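Local coordinates for translation initiation factor eIF2b-like protein (Chaetomium thermophilum, PDB 4ZEM), which is the beta subunit of eIF2B, the decameric factor thought to promote guanine-nucleotide exchange on eIF2 during the initiation of translation, at residues A13-T16 / K17-D21; S23-A26 / S27-L31. All blocks are in the same frame, centred on the assembly; numbering follows the deposited sequence.

Contact 1: residues A13-T16 / K17-D21; sequences ATWT and KSLRD
Leu19 lays one methyl, CD1, on the indole of Trp15, one turn back along the chain, beside the weakly bonded last part of helix 12-18. Leu19 CD1 sits over a face of the six-membered ring of Trp15, 3.7 Å from its centroid and 20° off the ring normal, which makes it a CH-pi contact. It lies off the ring centre, and the nearest approach is Leu19 CD1 to Trp15 CZ2 at 3.5 Å. Trp15 reaches this place because CG stands anti to the backbone N (chi1 178°), and the indole N-H is held by a hydrogen bond from NE1 to the carbonyl O of Ser27. Both side chains are buried, and this is the well-packed part of the contact.

Across the turn the hold is weaker. The bond from Lys17 N to Ala13 O is long, 3.5 Å, and Ser18 N shares itself weakly between the carbonyls of Thr14 and Trp15. The Ser18 hydroxyl bends back over the same two acceptors, with OG 2.9 Å from Thr14 O and 3.0 Å from Trp15 O; chi1 of 39° turns OG to a position between its own backbone N and carbonyl carbon. The one hydroxyl proton has both carbonyls within reach. Ala13, Thr14 and Lys17 are exposed on this looser side, whereas the hydroxyl of Thr16 turns back to the carbonyl of Leu12.

Around the packed side, Trp15 rests on Ser30, Leu31 and Leu34 of helix 24-37, while Leu19 touches Ser27 of that helix as well as Gln51 and Gln55 of helix 43-59, so this part of the chain is seated against two helices.

Contact 2: residues S23-A26 / S27-L31; sequences SLEA and SIESL
The first turn of helix 24-37 opens with Ser23 as its N-cap: Ser23 OG accepts from Ala26 N at 3.2 Å. Ser23 O takes two donors from Ser27. Ser27 N comes in 3.0 Å from Ser23 O, nearly in line with the carbonyl, while Ser27 OG arrives from above the carbonyl plane, 3.2 Å from Ser23 O; chi1 of -56° places that hydroxyl beside its own backbone N. An alanine in place of Ser27 would probably leave Ser23 O with just its backbone donor and take away the hydroxyl grip on the first turn. Ile28 N likewise bonds Leu24 O, and Glu29 N bonds Glu25 O. On another side of the helix Leu24 and Ile28 bring their CD1 methyls to 3.9 Å, crossing at a slant, with Leu24 against Val56 and Ile28 against Leu52 of helix 43-59. Glu25 and Glu29 lie one turn along, their OE2 atoms 4.4 Å apart, and Arg78 of helix 65-82 forms a salt bridge with each, which probably offsets their mutual repulsion. A serine cap, regular i to i+4 bonds and an apolar pair facing a neighbouring helix are typical of the start of an amphipathic helix in a helical bundle.

How the contacts relate
Contact 1 closes at Asp21 and contact 2 opens at Ser23, so the two follow each other along the chain with a single residue between them, their centres 10 Å apart and on the same side of the molecule's centre. They belong to successive helices, 12-18 and 24-37, joined by a short connection. The link across them is Trp15 of contact 1, which reaches over to contact 2 and packs its CD1 on Ser30 CB. Both contacts also lean on helix 43-59. Together they set the first modelled helix against the helical part of a chain that also holds a mixed, mainly parallel sheet, consistent with the Rossmann-like clan of the family.

Contact 1: residues A13-T16 / K17-D21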
loop_
_atom_site.group_PDB
_atom_site.type_symbol
_atom_site.label_atom_id
_atom_site.label_comp_id
_atom_site.label_asym_id
_atom_site.label_seq_id
_atom_site.Cartn_x
_atom_site.Cartn_y
_atom_site.Cartn_z
ATOM N N ALA A 13 7.447 -16.024 -6.199
ATOM C CA ALA A 13 7.882 -16.045 -7.588
ATOM C C ALA A 13 7.305 -17.252 -8.320
ATOM O O ALA A 13 6.823 -17.134 -9.446
ATOM C CB ALA A 13 9.399 -16.055 -7.665
ATOM N N THR A 14 7.349 -18.411 -7.669
ATOM C CA THR A 14 6.792 -19.630 -8.244
ATOM C C THR A 14 5.270 -19.516 -8.324
ATOM O O THR A 14 4.655 -19.967 -9.292
ATOM C CB THR A 14 7.187 -20.882 -7.431
ATOM O OG1 THR A 14 6.742 -20.743 -6.078
ATOM C CG2 THR A 14 8.696 -21.072 -7.445
ATOM N N TRP A 15 4.672 -18.909 -7.303
ATOM C CA TRP A 15 3.229 -18.688 -7.274
ATOM C C TRP A 15 2.794 -17.804 -8.440
ATOM O O TRP A 15 1.750 -18.031 -9.049
ATOM C CB TRP A 15 2.804 -18.051 -5.947
ATOM C CG TRP A 15 1.334 -17.744 -5.860
ATOM C CD1 TRP A 15 0.348 -18.590 -5.450
ATOM C CD2 TRP A 15 0.688 -16.502 -6.183
ATOM N NE1 TRP A 15 -0.872 -17.959 -5.501
ATOM C CE2 TRP A 15 -0.692 -16.676 -5.947
ATOM C CE3 TRP A 15 1.142 -15.262 -6.645
ATOM C CZ2 TRP A 15 -1.622 -15.658 -6.158
ATOM C CZ3 TRP A 15 0.216 -14.251 -6.857
ATOM C CH2 TRP A 15 -1.151 -14.456 -6.612
ATOM N N THR A 16 3.609 -16.800 -8.743
ATOM C CA THR A 16 3.296 -15.829 -9.788
ATOM C C THR A 16 3.194 -16.414 -11.202
ATOM O O THR A 16 2.335 -15.994 -11.979
ATOM C CB THR A 16 4.334 -14.690 -9.797
ATOM O OG1 THR A 16 4.415 -14.115 -8.488
ATOM C CG2 THR A 16 3.936 -13.605 -10.785
ATOM N N LYS A 17 4.045 -17.377 -11.551
ATOM C CA LYS A 17 4.001 -17.903 -12.916
ATOM C C LYS A 17 3.236 -19.215 -13.068
ATOM O O LYS A 17 3.161 -19.769 -14.165
ATOM C CB LYS A 17 5.412 -18.084 -13.479
ATOM C CG LYS A 17 5.690 -17.149 -14.644
ATOM C CD LYS A 17 4.567 -17.257 -15.679
ATOM C CE LYS A 17 4.981 -16.733 -17.042
ATOM N NZ LYS A 17 6.130 -17.500 -17.603
ATOM N N SER A 18 2.665 -19.707 -11.979
ATOM C CA SER A 18 1.692 -20.778 -12.088
ATOM C C SER A 18 0.306 -20.166 -12.212
ATOM O O SER A 18 -0.655 -20.848 -12.531
ATOM C CB SER A 18 1.766 -21.710 -10.880
ATOM O OG SER A 18 1.998 -20.978 -9.690
ATOM N N LEU A 19 0.235 -18.857 -11.998
ATOM C CA LEU A 19 -1.032 -18.133 -11.929
ATOM C C LEU A 19 -1.928 -18.344 -13.155
ATOM O O LEU A 19 -3.120 -18.638 -13.027
ATOM C CB LEU A 19 -0.737 -16.643 -11.740
ATOM C CG LEU A 19 -1.745 -15.786 -10.990
ATOM C CD1 LEU A 19 -1.912 -16.308 -9.578
ATOM C CD2 LEU A 19 -1.265 -14.347 -10.971
ATOM N N ARG A 20 -1.347 -18.190 -14.340
ATOM C CA ARG A 20 -2.113 -18.177 -15.584
ATOM C C ARG A 20 -2.419 -19.582 -16.109
ATOM O O ARG A 20 -3.337 -19.763 -16.908
ATOM C CB ARG A 20 -1.395 -17.331 -16.639
ATOM C CG ARG A 20 -1.815 -15.858 -16.580
ATOM C CD ARG A 20 -0.641 -14.894 -16.553
ATOM N NE ARG A 20 -0.977 -13.680 -15.812
ATOM C CZ ARG A 20 -0.099 -12.941 -15.142
ATOM N NH1 ARG A 20 1.181 -13.285 -15.122
ATOM N NH2 ARG A 20 -0.496 -11.852 -14.496
ATOM N N ASP A 21 -1.651 -20.571 -15.661
ATOM C CA ASP A 21 -1.921 -21.971 -16.002
ATOM C C ASP A 21 -2.197 -22.859 -14.791
ATOM O O ASP A 21 -1.819 -24.033 -14.769
ATOM C CB ASP A 21 -0.753 -22.570 -16.796
ATOM C CG ASP A 21 -0.545 -21.889 -18.138
ATOM O OD1 ASP A 21 -1.508 -21.847 -18.935
ATOM O OD2 ASP A 21 0.582 -21.416 -18.406
#

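Contact 2: residues S23-A26 / S27-L31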
loop_
_atom_site.group_PDB
_atom_site.type_symbol
_atom_site.label_atom_id
_atom_site.label_comp_id
_atom_site.label_asym_id
_atom_site.label_seq_id
_atom_site.Cartn_x
_atom_site.Cartn_y
_atom_site.Cartn_z
ATOM N N SER A 23 -5.567 -23.597 -11.817
ATOM C CA SER A 23 -6.982 -23.309 -11.647
ATOM C C SER A 23 -7.125 -22.173 -10.641
ATOM O O SER A 23 -6.241 -21.958 -9.812
ATOM C CB SER A 23 -7.735 -24.537 -11.150
ATOM O OG SER A 23 -7.674 -24.621 -9.735
ATOM N N LEU A 24 -8.230 -21.437 -10.734
ATOM C CA LEU A 24 -8.386 -20.195 -9.987
ATOM C C LEU A 24 -8.341 -20.514 -8.499
ATOM O O LEU A 24 -7.653 -19.848 -7.722
ATOM C CB LEU A 24 -9.694 -19.492 -10.360
ATOM C CG LEU A 24 -10.171 -18.349 -9.466
ATOM C CD1 LEU A 24 -9.094 -17.270 -9.338
ATOM C CD2 LEU A 24 -11.458 -17.772 -10.016
ATOM N N GLU A 25 -9.050 -21.576 -8.126
ATOM C CA GLU A 25 -9.163 -21.984 -6.735
ATOM C C GLU A 25 -7.817 -22.433 -6.187
ATOM O O GLU A 25 -7.491 -22.179 -5.026
ATOM C CB GLU A 25 -10.210 -23.096 -6.582
ATOM C CG GLU A 25 -10.450 -23.499 -5.132
ATOM C CD GLU A 25 -11.159 -22.413 -4.325
ATOM O OE1 GLU A 25 -11.660 -21.433 -4.924
ATOM O OE2 GLU A 25 -11.203 -22.535 -3.084
ATOM N N ALA A 26 -7.036 -23.101 -7.027
ATOM C CA ALA A 26 -5.695 -23.499 -6.635
ATOM C C ALA A 26 -4.800 -22.276 -6.385
ATOM O O ALA A 26 -4.053 -22.248 -5.409
ATOM C CB ALA A 26 -5.087 -24.407 -7.689
ATOM N N SER A 27 -4.888 -21.265 -7.249
ATOM C CA SER A 27 -4.112 -20.032 -7.070
ATOM C C SER A 27 -4.484 -19.298 -5.785
ATOM O O SER A 27 -3.610 -18.842 -5.048
ATOM C CB SER A 27 -4.293 -19.084 -8.260
ATOM O OG SER A 27 -3.963 -19.709 -9.487
ATOM N N ILE A 28 -5.783 -19.199 -5.519
ATOM C CA ILE A 28 -6.274 -18.529 -4.318
ATOM C C ILE A 28 -5.771 -19.264 -3.081
ATOM O O ILE A 28 -5.284 -18.646 -2.139
ATOM C CB ILE A 28 -7.822 -18.457 -4.284
ATOM C CG1 ILE A 28 -8.365 -17.722 -5.512
ATOM C CG2 ILE A 28 -8.300 -17.766 -3.013
ATOM C CD1 ILE A 28 -9.889 -17.631 -5.552
ATOM N N GLU A 29 -5.875 -20.590 -3.100
ATOM C CA GLU A 29 -5.466 -21.408 -1.960
ATOM C C GLU A 29 -3.956 -21.396 -1.716
ATOM O O GLU A 29 -3.510 -21.436 -0.570
ATOM C CB GLU A 29 -5.943 -22.848 -2.145
ATOM C CG GLU A 29 -6.043 -23.619 -0.844
ATOM C CD GLU A 29 -6.853 -22.879 0.207
ATOM O OE1 GLU A 29 -6.405 -22.819 1.372
ATOM O OE2 GLU A 29 -7.941 -22.364 -0.130
ATOM N N SER A 30 -3.173 -21.361 -2.790
ATOM C CA SER A 30 -1.722 -21.239 -2.671
ATOM C C SER A 30 -1.341 -19.912 -2.020
ATOM O O SER A 30 -0.460 -19.862 -1.164
ATOM C CB SER A 30 -1.042 -21.371 -4.036
ATOM O OG SER A 30 -1.643 -22.386 -4.816
ATOM N N LEU A 31 -1.997 -18.834 -2.442
ATOM C CA LEU A 31 -1.725 -17.520 -1.869
ATOM C C LEU A 31 -2.129 -17.481 -0.397
ATOM O O LEU A 31 -1.415 -16.911 0.427
ATOM C CB LEU A 31 -2.456 -16.420 -2.644
ATOM C CG LEU A 31 -2.101 -14.978 -2.260
ATOM C CD1 LEU A 31 -0.599 -14.811 -2.054
ATOM C CD2 LEU A 31 -2.625 -13.979 -3.284
#